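Side-chain contacts in penicillin-binding protein PbpB (Mycobacterium tuberculosis, PDB 6KGU), which synthesises cross-linked peptidoglycan from lipid intermediates during cell-wall biogenesis, through a transpeptidase domain that penicillins and other beta-lactams inhibit: residues 124-129 with 150-155; 199-204 with 542-547; 297-302 with 376-381; 412-417 with 422-427; 520-525 with 530-535. One frame throughout, in Å; residues are numbered along the deposited sequence.

Contacts 1 and 4 reach the same mixed sheet, their centres about 18 Å apart, and touch where Leu155 CD1 packs 3.7 Å from Ile412 CD1. Contacts 2 and 5 share helix 531-544, with centres about 19 Å apart; contacts 3, 4 and 5 are nested in the chain loop that contact 2 closes. Contact 3 lies on the other side of the chain's centre from contacts 1, 2 and 4. Bound aztreonam lies about 10 Å from the Ala530 side chain of contact 5 and about 11 Å from the Ala378 side chain of contact 3. Ala530 is also about 12 Å, side chain to side chain, from Ser269, the probable acyl-ester nucleophile. Contacts 1, 2 and 4 lie away from it.

Contact 1: 124-129 with 150-155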
# COMPACT_ATOMS: atom_id res chain seq x y z
N ASP A 124 -26.27 -20.10 17.05
CA ASP A 124 -25.35 -19.00 17.32
C ASP A 124 -25.39 -18.00 16.17
O ASP A 124 -25.28 -18.40 15.00
CB ASP A 124 -23.94 -19.53 17.52
CG ASP A 124 -23.72 -20.10 18.91
OD1 ASP A 124 -24.72 -20.35 19.62
OD2 ASP A 124 -22.55 -20.30 19.30
N LEU A 125 -25.55 -16.72 16.49
CA LEU A 125 -25.66 -15.66 15.49
C LEU A 125 -24.38 -14.83 15.47
O LEU A 125 -24.00 -14.25 16.49
CB LEU A 125 -26.85 -14.75 15.79
CG LEU A 125 -28.20 -15.43 15.99
CD1 LEU A 125 -29.27 -14.37 16.24
CD2 LEU A 125 -28.54 -16.28 14.78
N ARG A 126 -23.74 -14.75 14.31
CA ARG A 126 -22.56 -13.91 14.15
C ARG A 126 -22.99 -12.46 13.96
O ARG A 126 -23.91 -12.17 13.19
CB ARG A 126 -21.74 -14.39 12.95
CG ARG A 126 -20.30 -13.90 12.95
CD ARG A 126 -19.55 -14.43 14.19
NE ARG A 126 -18.10 -14.32 14.05
CZ ARG A 126 -17.24 -14.41 15.05
NH1 ARG A 126 -17.68 -14.62 16.29
NH2 ARG A 126 -15.93 -14.28 14.82
N GLN A 127 -22.34 -11.56 14.69
CA GLN A 127 -22.66 -10.13 14.67
C GLN A 127 -21.51 -9.35 14.07
O GLN A 127 -20.36 -9.56 14.44
CB GLN A 127 -22.93 -9.62 16.09
CG GLN A 127 -23.99 -10.41 16.83
CD GLN A 127 -25.34 -10.28 16.17
OE1 GLN A 127 -25.88 -11.25 15.66
NE2 GLN A 127 -25.88 -9.08 16.17
N TYR A 128 -21.84 -8.42 13.16
CA TYR A 128 -20.86 -7.52 12.54
C TYR A 128 -21.35 -6.11 12.84
O TYR A 128 -22.02 -5.49 12.01
CB TYR A 128 -20.72 -7.77 11.03
CG TYR A 128 -20.22 -9.16 10.73
CD1 TYR A 128 -18.86 -9.45 10.79
CD2 TYR A 128 -21.11 -10.19 10.42
CE1 TYR A 128 -18.39 -10.74 10.54
CE2 TYR A 128 -20.66 -11.48 10.17
CZ TYR A 128 -19.30 -11.74 10.23
OH TYR A 128 -18.83 -13.02 9.98
N PRO A 129 -21.06 -5.59 14.03
CA PRO A 129 -21.65 -4.30 14.42
C PRO A 129 -21.24 -3.16 13.51
O PRO A 129 -21.99 -2.18 13.41
CB PRO A 129 -21.13 -4.10 15.85
CG PRO A 129 -19.87 -4.92 15.91
CD PRO A 129 -20.17 -6.13 15.07
N GLY A 150 -12.58 -14.52 3.91
CA GLY A 150 -11.84 -13.60 4.75
C GLY A 150 -11.16 -14.31 5.92
O GLY A 150 -10.97 -15.53 5.92
N LEU A 151 -10.81 -13.52 6.94
CA LEU A 151 -10.18 -14.09 8.13
C LEU A 151 -11.11 -15.06 8.87
O LEU A 151 -10.63 -15.94 9.59
CB LEU A 151 -9.74 -12.97 9.08
CG LEU A 151 -8.52 -12.13 8.67
CD1 LEU A 151 -8.17 -11.16 9.77
CD2 LEU A 151 -7.32 -13.01 8.33
N GLU A 152 -12.43 -14.89 8.74
CA GLU A 152 -13.35 -15.85 9.36
C GLU A 152 -13.07 -17.25 8.84
O GLU A 152 -13.15 -18.23 9.59
CB GLU A 152 -14.81 -15.48 9.06
CG GLU A 152 -15.30 -14.20 9.69
CD GLU A 152 -15.82 -14.38 11.11
OE1 GLU A 152 -15.32 -15.27 11.85
OE2 GLU A 152 -16.75 -13.64 11.48
N ASP A 153 -12.73 -17.36 7.56
CA ASP A 153 -12.41 -18.64 6.96
C ASP A 153 -10.96 -19.04 7.24
O ASP A 153 -10.72 -20.12 7.78
CB ASP A 153 -12.66 -18.57 5.45
CG ASP A 153 -12.33 -19.85 4.76
OD1 ASP A 153 -12.80 -20.91 5.21
OD2 ASP A 153 -11.62 -19.81 3.74
N SER A 154 -10.00 -18.17 6.91
CA SER A 154 -8.59 -18.56 6.96
C SER A 154 -8.13 -18.79 8.39
O SER A 154 -7.20 -19.57 8.61
CB SER A 154 -7.71 -17.50 6.29
OG SER A 154 -7.71 -16.28 7.02
N LEU A 155 -8.73 -18.11 9.37
CA LEU A 155 -8.45 -18.37 10.77
C LEU A 155 -9.56 -19.17 11.46
O LEU A 155 -9.69 -19.11 12.69
CB LEU A 155 -8.23 -17.04 11.52
CG LEU A 155 -7.00 -16.27 11.02
CD1 LEU A 155 -6.77 -15.02 11.85
CD2 LEU A 155 -5.76 -17.18 11.03
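Arg126 starts with CG opposite its backbone N (chi1 -161°) and bends at its second torsion, while Glu152 sets CG opposite its own carbonyl carbon and bends likewise. The two side chains approach from opposite directions and bridge backbones whose CA atoms, Arg126 to Glu152, are 10.6 Å apart. The guanidinium grips the carboxylate side-on. NE meets Glu152 OE2 at 3.0 Å, nearly straight (169°), in the guanidinium plane and on the syn lone pair. NH2 of Arg126 reaches Glu152 OE1 at 3.2 Å along a more bent path. Tyr128 supplies the other donor: its OH gives a bond of 2.6 Å to Glu152 OE2, from the anti side and tilted out of the carboxylate plane. With OE2 held by two donors and OE1 by Arg126 NH2 and the salt bridge of Arg18, the turn of the buried carboxylate is fixed; the surrounding positive charge probably keeps it ionised. Thr32 OG1 and Gly19 O accept from the Arg126 NH groups. In this way strand 122-127, at the edge of the mixed sheet beside strand 28-36, is tied to the short helix 150-154, with Ile141 of strand 140-141 touching all three side chains.

Contact 2: 199-204 with 542-547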
# COMPACT_ATOMS: atom_id res chain seq x y z
N ASN A 199 -9.85 0.73 14.29
CA ASN A 199 -11.16 0.90 13.68
C ASN A 199 -11.46 2.35 13.34
O ASN A 199 -12.14 2.61 12.35
CB ASN A 199 -12.25 0.32 14.58
CG ASN A 199 -12.35 -1.20 14.47
OD1 ASN A 199 -11.64 -1.83 13.68
ND2 ASN A 199 -13.23 -1.80 15.27
N ASP A 200 -10.96 3.30 14.13
CA ASP A 200 -11.18 4.71 13.82
C ASP A 200 -10.45 5.09 12.53
O ASP A 200 -11.02 5.73 11.65
CB ASP A 200 -10.71 5.60 14.97
CG ASP A 200 -11.43 5.29 16.28
OD1 ASP A 200 -12.62 4.89 16.25
OD2 ASP A 200 -10.81 5.48 17.34
N ILE A 201 -9.18 4.71 12.42
CA ILE A 201 -8.45 4.98 11.20
C ILE A 201 -9.09 4.23 10.03
O ILE A 201 -9.35 4.82 8.97
CB ILE A 201 -6.96 4.63 11.38
CG1 ILE A 201 -6.38 5.52 12.49
CG2 ILE A 201 -6.22 4.79 10.05
CD1 ILE A 201 -4.94 5.18 12.92
N GLN A 202 -9.40 2.95 10.23
CA GLN A 202 -10.02 2.16 9.16
C GLN A 202 -11.30 2.81 8.68
O GLN A 202 -11.53 2.93 7.47
CB GLN A 202 -10.29 0.73 9.63
CG GLN A 202 -11.09 -0.11 8.62
CD GLN A 202 -10.22 -0.63 7.49
OE1 GLN A 202 -9.01 -0.75 7.65
NE2 GLN A 202 -10.84 -0.95 6.34
N PHE A 203 -12.17 3.24 9.61
CA PHE A 203 -13.45 3.81 9.22
C PHE A 203 -13.26 5.06 8.37
O PHE A 203 -13.93 5.24 7.34
CB PHE A 203 -14.30 4.12 10.46
CG PHE A 203 -15.68 4.64 10.12
CD1 PHE A 203 -16.60 3.83 9.48
CD2 PHE A 203 -16.04 5.93 10.45
CE1 PHE A 203 -17.87 4.29 9.17
CE2 PHE A 203 -17.31 6.41 10.14
CZ PHE A 203 -18.22 5.59 9.50
N TYR A 204 -12.34 5.94 8.79
CA TYR A 204 -12.12 7.17 8.02
C TYR A 204 -11.52 6.85 6.66
O TYR A 204 -11.97 7.37 5.63
CB TYR A 204 -11.19 8.11 8.80
CG TYR A 204 -11.03 9.47 8.16
CD1 TYR A 204 -11.97 10.47 8.36
CD2 TYR A 204 -9.94 9.75 7.36
CE1 TYR A 204 -11.84 11.72 7.76
CE2 TYR A 204 -9.78 10.99 6.76
CZ TYR A 204 -10.74 11.97 6.96
OH TYR A 204 -10.57 13.20 6.35
N MET A 542 -2.49 13.58 11.13
CA MET A 542 -1.69 14.52 11.92
C MET A 542 -2.56 15.25 12.93
O MET A 542 -2.20 15.36 14.10
CB MET A 542 -0.97 15.51 11.00
CG MET A 542 -0.01 14.86 10.02
SD MET A 542 1.40 14.05 10.78
CE MET A 542 0.85 12.39 11.08
N GLN A 543 -3.72 15.73 12.49
CA GLN A 543 -4.58 16.52 13.38
C GLN A 543 -5.08 15.67 14.54
O GLN A 543 -5.03 16.09 15.70
CB GLN A 543 -5.74 17.12 12.59
CG GLN A 543 -5.27 18.05 11.45
CD GLN A 543 -6.40 18.49 10.51
OE1 GLN A 543 -7.54 18.09 10.68
NE2 GLN A 543 -6.06 19.31 9.52
N ARG A 544 -5.54 14.46 14.25
CA ARG A 544 -6.19 13.67 15.28
C ARG A 544 -5.22 13.28 16.39
O ARG A 544 -5.66 13.02 17.52
CB ARG A 544 -6.83 12.43 14.68
CG ARG A 544 -5.87 11.29 14.47
CD ARG A 544 -6.51 10.10 13.76
NE ARG A 544 -7.32 9.26 14.64
CZ ARG A 544 -6.85 8.24 15.35
NH1 ARG A 544 -5.56 7.92 15.32
NH2 ARG A 544 -7.68 7.53 16.11
N GLU A 545 -3.92 13.23 16.11
CA GLU A 545 -2.92 13.01 17.14
C GLU A 545 -2.22 14.29 17.58
O GLU A 545 -1.24 14.23 18.32
CB GLU A 545 -1.88 12.00 16.66
CG GLU A 545 -2.31 10.56 16.87
CD GLU A 545 -1.14 9.62 17.01
OE1 GLU A 545 -0.12 9.80 16.31
OE2 GLU A 545 -1.24 8.69 17.85
N ASN A 546 -2.71 15.45 17.13
CA ASN A 546 -2.12 16.74 17.48
C ASN A 546 -0.60 16.72 17.33
O ASN A 546 0.16 17.03 18.26
CB ASN A 546 -2.54 17.17 18.88
CG ASN A 546 -4.01 16.95 19.12
OD1 ASN A 546 -4.84 17.79 18.75
ND2 ASN A 546 -4.36 15.81 19.72
N VAL A 547 -0.14 16.30 16.16
CA VAL A 547 1.28 16.40 15.86
C VAL A 547 1.62 17.87 15.64
O VAL A 547 0.89 18.57 14.91
CB VAL A 547 1.63 15.56 14.64
CG1 VAL A 547 3.08 15.77 14.26
CG2 VAL A 547 1.33 14.09 14.91
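Arg544 carries this contact for the 542-547 end, meeting Asp200 and Ile201 of the other helix. Two residues before it, Met542 contributes its carbonyl O to the motif that ends the helix. At Arg544 the chain projects toward helix 199-216: CG stands between the backbone N and the carbonyl carbon (chi1 83°), and a bend at chi3 lays the guanidinium across the partner side chains. Ile201 approaches at about a right angle and covers one face of this group, with CG1 3.8 Å above the plane and displaced toward the rim. The Ile201 methyl CD1 is 3.7 Å from Arg544 NH1. Asp200 also crosses the arginine at roughly a right angle, its CB 3.8 Å from Arg544 NH2. The carboxylate itself forms a long salt bridge, Asp200 OD2 to Arg544 NH2 at 3.9 Å, and apolar atoms of Ile201 and Asp200 lie at much the same distance from the guanidinium. Beyond Arg544 the helix closes in a Schellman motif: Asn546 has positive phi and its N bonds to Gln543 O, while Val547 N returns to Met542 O at 3.1 Å. The contact joins the start of helix 199-216 to the end of helix 531-544; Tyr204 stacks on Trp540 between the same two helices, and Ile201 also packs on Ala235 of strand 233-238.

Contact 3: 297-302 with 376-381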
# COMPACT_ATOMS: atom_id res chain seq x y z
N ILE A 297 15.90 9.17 -24.65
CA ILE A 297 17.13 8.45 -24.90
C ILE A 297 16.82 7.09 -25.49
O ILE A 297 15.72 6.55 -25.34
CB ILE A 297 18.00 8.27 -23.64
CG1 ILE A 297 17.24 7.49 -22.55
CG2 ILE A 297 18.52 9.60 -23.11
CD1 ILE A 297 18.15 7.05 -21.43
N GLN A 298 17.83 6.53 -26.15
CA GLN A 298 17.82 5.15 -26.62
C GLN A 298 18.57 4.30 -25.61
O GLN A 298 19.76 4.52 -25.36
CB GLN A 298 18.49 5.04 -28.00
CG GLN A 298 17.88 5.95 -29.05
CD GLN A 298 16.47 5.55 -29.41
OE1 GLN A 298 15.63 6.40 -29.72
NE2 GLN A 298 16.19 4.24 -29.36
N MET A 299 17.88 3.33 -25.02
CA MET A 299 18.50 2.49 -24.02
C MET A 299 17.99 1.07 -24.20
O MET A 299 16.80 0.87 -24.43
CB MET A 299 18.19 3.01 -22.60
CG MET A 299 18.78 2.18 -21.49
SD MET A 299 18.56 2.91 -19.86
CE MET A 299 19.20 1.59 -18.83
N GLY A 300 18.90 0.09 -24.12
CA GLY A 300 18.48 -1.29 -24.22
C GLY A 300 17.70 -1.61 -25.49
O GLY A 300 16.84 -2.49 -25.48
N GLY A 301 17.98 -0.89 -26.58
CA GLY A 301 17.30 -1.08 -27.84
C GLY A 301 15.99 -0.33 -27.99
O GLY A 301 15.41 -0.36 -29.08
N VAL A 302 15.52 0.34 -26.94
CA VAL A 302 14.21 0.97 -26.97
C VAL A 302 14.37 2.47 -26.70
O VAL A 302 15.43 2.95 -26.28
CB VAL A 302 13.24 0.31 -25.96
CG1 VAL A 302 13.54 0.75 -24.53
CG2 VAL A 302 11.79 0.58 -26.35
N THR A 376 14.76 -5.10 -20.54
CA THR A 376 14.23 -5.12 -19.17
C THR A 376 14.74 -3.95 -18.35
O THR A 376 13.97 -3.26 -17.67
CB THR A 376 14.60 -6.42 -18.47
OG1 THR A 376 14.33 -7.52 -19.34
CG2 THR A 376 13.81 -6.56 -17.18
N PHE A 377 16.06 -3.73 -18.37
CA PHE A 377 16.67 -2.70 -17.54
C PHE A 377 16.24 -1.29 -17.94
O PHE A 377 16.32 -0.37 -17.12
CB PHE A 377 18.19 -2.82 -17.57
CG PHE A 377 18.89 -2.04 -16.48
CD1 PHE A 377 18.44 -2.10 -15.17
CD2 PHE A 377 20.00 -1.25 -16.76
CE1 PHE A 377 19.08 -1.40 -14.16
CE2 PHE A 377 20.65 -0.54 -15.76
CZ PHE A 377 20.20 -0.62 -14.46
N ALA A 378 15.79 -1.10 -19.18
CA ALA A 378 15.21 0.18 -19.56
C ALA A 378 13.78 0.36 -19.08
O ALA A 378 13.23 1.45 -19.23
CB ALA A 378 15.25 0.34 -21.09
N ASN A 379 13.16 -0.68 -18.52
CA ASN A 379 11.76 -0.63 -18.13
C ASN A 379 11.55 -0.70 -16.62
O ASN A 379 10.80 0.12 -16.07
CB ASN A 379 10.99 -1.77 -18.81
CG ASN A 379 10.82 -1.54 -20.31
OD1 ASN A 379 11.20 -2.38 -21.11
ND2 ASN A 379 10.27 -0.40 -20.68
N LEU A 380 12.17 -1.67 -15.95
CA LEU A 380 11.97 -1.85 -14.51
C LEU A 380 12.20 -0.58 -13.69
O LEU A 380 11.36 -0.29 -12.82
CB LEU A 380 12.88 -2.98 -13.99
CG LEU A 380 12.58 -4.41 -14.43
CD1 LEU A 380 13.41 -5.40 -13.61
CD2 LEU A 380 11.08 -4.71 -14.35
N PRO A 381 13.28 0.18 -13.88
CA PRO A 381 13.50 1.36 -13.02
C PRO A 381 12.40 2.39 -13.09
O PRO A 381 12.21 3.12 -12.12
CB PRO A 381 14.84 1.93 -13.52
CG PRO A 381 15.57 0.72 -14.08
CD PRO A 381 14.46 -0.07 -14.75
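Met299 leads the first segment into contact with Phe377 and Ala378. Its side chain is fully extended, CG lying opposite the backbone N (chi1 179°) and every later torsion near 180°, which carries the terminal methyl CE past Ala378 to the Phe377 ring. There CE lies 3.6 Å from Phe377 CD2, approaching the ring obliquely, and 3.9 Å from Phe377 O. Nearer the backbone, Met299 CG rests 4.0 Å from Ala378 CB, and Met299 O is 3.7 Å from Ala378 CB. The chain then reverses through a type I' beta turn from Met299 to Val302, with Gly300 and Gly301 at its centre, both at positive phi; Val302 N bonds back to Met299 O at 2.9 Å and Met299 N to Val302 O. That reversal brings Val302 beside Met299, and its CG1 branch touches Ala378 CB at 3.9 Å. The small methyl of Ala378 is therefore met by both strand ends of this hairpin. Leu330 and Gln334 of helix 326-336 also touch Met299, and Pro338 of helix 338-347 touches Phe377. With no hydrogen bond or ion pair across the segments, the hairpin tip meets the loop before helix 390-401 mainly through apolar packing.

Contact 4: 412-417 with 422-427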
# COMPACT_ATOMS: atom_id res chain seq x y z
N ILE A 412 -2.30 -9.50 12.01
CA ILE A 412 -2.65 -10.20 13.25
C ILE A 412 -1.72 -9.68 14.33
O ILE A 412 -0.50 -9.88 14.25
CB ILE A 412 -2.52 -11.72 13.12
CG1 ILE A 412 -3.13 -12.22 11.81
CG2 ILE A 412 -3.19 -12.38 14.32
CD1 ILE A 412 -4.60 -11.98 11.70
N LYS A 413 -2.27 -9.01 15.34
CA LYS A 413 -1.43 -8.53 16.44
C LYS A 413 -1.24 -9.59 17.52
O LYS A 413 -0.14 -9.73 18.06
CB LYS A 413 -2.03 -7.26 17.06
CG LYS A 413 -1.04 -6.53 17.97
CD LYS A 413 -1.37 -5.06 18.12
CE LYS A 413 -0.35 -4.34 19.00
NZ LYS A 413 1.05 -4.51 18.53
N ALA A 414 -2.29 -10.34 17.84
CA ALA A 414 -2.26 -11.26 18.98
C ALA A 414 -3.49 -12.15 18.92
O ALA A 414 -4.43 -11.92 18.15
CB ALA A 414 -2.22 -10.49 20.30
N THR A 415 -3.48 -13.19 19.75
CA THR A 415 -4.65 -14.03 19.97
C THR A 415 -4.87 -14.22 21.47
O THR A 415 -3.91 -14.36 22.23
CB THR A 415 -4.51 -15.41 19.31
OG1 THR A 415 -3.39 -16.09 19.89
CG2 THR A 415 -4.28 -15.27 17.82
N VAL A 416 -6.13 -14.23 21.88
CA VAL A 416 -6.48 -14.37 23.29
C VAL A 416 -7.18 -15.71 23.48
O VAL A 416 -8.22 -15.98 22.86
CB VAL A 416 -7.37 -13.21 23.77
CG1 VAL A 416 -7.63 -13.34 25.26
CG2 VAL A 416 -6.69 -11.89 23.44
N ALA A 417 -6.58 -16.54 24.33
CA ALA A 417 -7.11 -17.87 24.61
C ALA A 417 -8.37 -17.76 25.46
O ALA A 417 -8.63 -16.71 26.06
CB ALA A 417 -6.04 -18.70 25.33
N ARG A 422 -3.17 -13.77 26.82
CA ARG A 422 -2.93 -13.19 25.51
C ARG A 422 -1.51 -13.49 25.05
O ARG A 422 -0.56 -13.29 25.82
CB ARG A 422 -3.19 -11.68 25.56
CG ARG A 422 -2.58 -10.88 24.43
CD ARG A 422 -3.17 -9.49 24.38
NE ARG A 422 -2.52 -8.70 23.33
CZ ARG A 422 -3.03 -7.59 22.81
NH1 ARG A 422 -4.20 -7.13 23.23
NH2 ARG A 422 -2.35 -6.94 21.86
N THR A 423 -1.38 -13.98 23.82
CA THR A 423 -0.09 -14.25 23.19
C THR A 423 0.08 -13.31 22.00
O THR A 423 -0.72 -13.34 21.06
CB THR A 423 -0.01 -15.71 22.72
OG1 THR A 423 -0.26 -16.57 23.83
CG2 THR A 423 1.36 -16.03 22.12
N GLU A 424 1.11 -12.46 22.04
CA GLU A 424 1.40 -11.61 20.88
C GLU A 424 1.86 -12.44 19.70
O GLU A 424 2.52 -13.46 19.85
CB GLU A 424 2.47 -10.56 21.21
CG GLU A 424 2.16 -9.69 22.39
CD GLU A 424 0.86 -8.94 22.22
OE1 GLU A 424 0.77 -8.10 21.29
OE2 GLU A 424 -0.07 -9.18 23.01
N GLU A 425 1.50 -11.99 18.50
CA GLU A 425 2.04 -12.61 17.30
C GLU A 425 3.55 -12.37 17.22
O GLU A 425 4.01 -11.27 17.51
CB GLU A 425 1.37 -12.05 16.04
CG GLU A 425 -0.00 -12.62 15.80
CD GLU A 425 0.06 -14.08 15.46
OE1 GLU A 425 0.61 -14.40 14.39
OE2 GLU A 425 -0.41 -14.90 16.28
N PRO A 426 4.33 -13.37 16.81
CA PRO A 426 5.77 -13.15 16.65
C PRO A 426 6.04 -12.09 15.59
O PRO A 426 5.43 -12.08 14.52
CB PRO A 426 6.30 -14.53 16.23
CG PRO A 426 5.11 -15.28 15.75
CD PRO A 426 3.93 -14.75 16.51
N ARG A 427 6.95 -11.18 15.91
CA ARG A 427 7.32 -10.12 14.99
C ARG A 427 8.21 -10.68 13.88
O ARG A 427 9.06 -11.52 14.14
CB ARG A 427 8.05 -9.00 15.73
CG ARG A 427 7.16 -8.32 16.76
CD ARG A 427 5.99 -7.64 16.06
NE ARG A 427 6.47 -6.62 15.15
CZ ARG A 427 5.89 -6.27 14.01
NH1 ARG A 427 4.76 -6.87 13.59
NH2 ARG A 427 6.45 -5.32 13.28
O HOH W 1 2.23 -6.93 19.33
O HOH W 2 2.60 -8.59 17.16
O HOH W 3 -2.87 -16.80 24.41
O HOH W 4 -0.72 -15.11 18.82
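Thr415 and Thr423 form the antiparallel hydrogen-bonded pair of this beta hairpin, with N-to-O bonds of 3.1 and 3.0 Å (Thr415 N to Thr423 O, Thr423 N to Thr415 O), between the non-hydrogen-bonded pairs Ala414-Glu424 and Val416-Arg422. Glu425 N extends the bonding to Lys413 O at 2.8 Å. On the face with Ala414, the extended Arg422 passes over the small methyl, its NE 3.5 Å from Ala414 CB, while its CB meets Val416 CG2. Glu424 forms a salt bridge with Arg422 of its own strand, Arg422 NE to Glu424 OE2, modelled implausibly short and so doubtful in detail. Lys413 runs alongside Glu424 in the same direction, and a water links Lys413 NZ to Glu424 OE1, though Glu232 is the lysine's direct salt-bridge partner. On the other face a water gathers Thr415 OG1, Thr423 O and Glu425 OE2, the last at 2.6 Å. Glu425 sets CG opposite its carbonyl carbon (chi1 -78°), which lays it 3.5 Å from Ile412 CG2, the two side chains crossing at a slant. Strand 422-424 is the outermost strand of the mixed sheet. Its partner 412-416 pairs on its other side with strand 192-195, where Lys413 and Ala414 both face Val194 in a classic beta bulge, and Ile412 packs on Leu195.

Contact 5: 520-525 with 530-535; sequences RNSDGA and AAPLFH. With CO (cobalt (II) ion), chain C.
Pro532 presents its ring to three consecutive side chains, Asn521, Ser522 and Asp523. Asn521 and Asp523 each cross it at about a right angle: Asn521 ND2 lies 3.8 Å from Pro532 CG, and Asp523 CB 4.0 Å from Pro532 CB. Ser522, the residue between them in sequence, sets OG over the ring, 3.3 Å from Pro532 CB; OG stands between the backbone N and carbonyl carbon (chi1 60°), which directs the hydroxyl into the helix start. Ser522 OG is also 2.9 Å from Leu533 N and lies against Leu533 CB. The side chains are presented by a type I turn from Asn521 to Gly524. Asp523 adds an Asx turn: its OD1 takes the N-H of Ala525 at 3.2 Å from above the carboxylate plane. Asn521 OD1 accepts from Ser529 N, so the loop is also tied to the residue before Ala530. One turn farther along the helix, His535 NE2 binds a cobalt ion, while its ND1 bonds to Gly466 O. The contact fastens the loop after strand 509-516 to the first turn of helix 531-544; Ala212 of helix 199-216 touches both Ser522 and Leu533, and Ala530 and Leu533 pack on Ile513 of strand 509-516.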
# COMPACT_ATOMS: atom_id res chain seq x y z
N ARG A 520 -11.05 11.60 -13.29
CA ARG A 520 -10.76 12.87 -12.61
C ARG A 520 -9.85 12.58 -11.42
O ARG A 520 -9.58 11.43 -11.08
CB ARG A 520 -12.05 13.57 -12.15
CG ARG A 520 -13.01 13.92 -13.30
CD ARG A 520 -14.38 14.37 -12.78
NE ARG A 520 -15.11 13.27 -12.16
CZ ARG A 520 -15.78 12.36 -12.85
NH1 ARG A 520 -15.82 12.42 -14.17
NH2 ARG A 520 -16.40 11.38 -12.22
N ASN A 521 -9.37 13.65 -10.79
CA ASN A 521 -8.70 13.60 -9.49
C ASN A 521 -9.51 12.89 -8.43
O ASN A 521 -10.74 12.76 -8.56
CB ASN A 521 -8.41 15.00 -8.95
CG ASN A 521 -7.10 15.51 -9.39
OD1 ASN A 521 -6.51 14.98 -10.33
ND2 ASN A 521 -6.62 16.57 -8.73
N SER A 522 -8.85 12.47 -7.34
CA SER A 522 -9.54 11.79 -6.26
C SER A 522 -10.52 12.72 -5.55
O SER A 522 -11.44 12.24 -4.90
CB SER A 522 -8.56 11.18 -5.25
OG SER A 522 -7.73 12.17 -4.64
N ASP A 523 -10.36 14.04 -5.68
CA ASP A 523 -11.36 14.96 -5.15
C ASP A 523 -12.34 15.45 -6.22
O ASP A 523 -13.16 16.32 -5.93
CB ASP A 523 -10.69 16.15 -4.47
CG ASP A 523 -9.99 17.05 -5.44
OD1 ASP A 523 -9.81 16.65 -6.61
OD2 ASP A 523 -9.62 18.17 -5.02
N GLY A 524 -12.26 14.91 -7.43
CA GLY A 524 -13.21 15.22 -8.48
C GLY A 524 -12.84 16.39 -9.36
O GLY A 524 -13.63 16.76 -10.23
N ALA A 525 -11.67 17.00 -9.15
CA ALA A 525 -11.17 18.02 -10.05
C ALA A 525 -10.52 17.37 -11.27
O ALA A 525 -10.13 16.19 -11.20
CB ALA A 525 -10.17 18.92 -9.33
N ALA A 530 -4.02 10.82 -7.40
CA ALA A 530 -4.38 10.36 -6.08
C ALA A 530 -3.84 11.26 -4.99
O ALA A 530 -4.11 11.01 -3.81
CB ALA A 530 -3.89 8.93 -5.85
N ALA A 531 -3.05 12.27 -5.35
CA ALA A 531 -2.48 13.17 -4.35
C ALA A 531 -3.52 13.77 -3.40
O ALA A 531 -3.25 13.79 -2.19
CB ALA A 531 -1.66 14.26 -5.06
N PRO A 532 -4.71 14.20 -3.83
CA PRO A 532 -5.68 14.74 -2.85
C PRO A 532 -6.13 13.74 -1.82
O PRO A 532 -6.41 14.14 -0.68
CB PRO A 532 -6.85 15.21 -3.72
CG PRO A 532 -6.24 15.45 -5.07
CD PRO A 532 -5.20 14.38 -5.21
N LEU A 533 -6.20 12.45 -2.16
CA LEU A 533 -6.62 11.47 -1.16
C LEU A 533 -5.53 11.27 -0.11
O LEU A 533 -5.82 11.11 1.08
CB LEU A 533 -6.98 10.15 -1.84
CG LEU A 533 -7.41 8.99 -0.95
CD1 LEU A 533 -8.52 9.41 0.02
CD2 LEU A 533 -7.89 7.84 -1.83
N PHE A 534 -4.27 11.30 -0.53
CA PHE A 534 -3.19 11.27 0.45
C PHE A 534 -3.24 12.50 1.35
O PHE A 534 -3.05 12.40 2.56
CB PHE A 534 -1.83 11.17 -0.26
CG PHE A 534 -0.65 11.31 0.68
CD1 PHE A 534 -0.12 12.56 0.99
CD2 PHE A 534 -0.07 10.17 1.26
CE1 PHE A 534 0.96 12.69 1.87
CE2 PHE A 534 1.03 10.28 2.13
CZ PHE A 534 1.54 11.55 2.43
N HIS A 535 -3.45 13.68 0.75
CA HIS A 535 -3.61 14.92 1.50
C HIS A 535 -4.63 14.79 2.62
O HIS A 535 -4.35 15.10 3.78
CB HIS A 535 -4.03 16.03 0.53
CG HIS A 535 -4.28 17.35 1.20
ND1 HIS A 535 -3.28 18.26 1.41
CD2 HIS A 535 -5.41 17.91 1.68
CE1 HIS A 535 -3.78 19.33 2.01
NE2 HIS A 535 -5.07 19.14 2.18
CO CO C . -6.59 20.21 3.27
O HOH W 5 -7.45 18.53 4.25
O HOH W 6 -5.85 19.97 4.95
O HOH W 7 -4.90 21.16 4.19
O HOH W 8 -8.15 18.69 3.07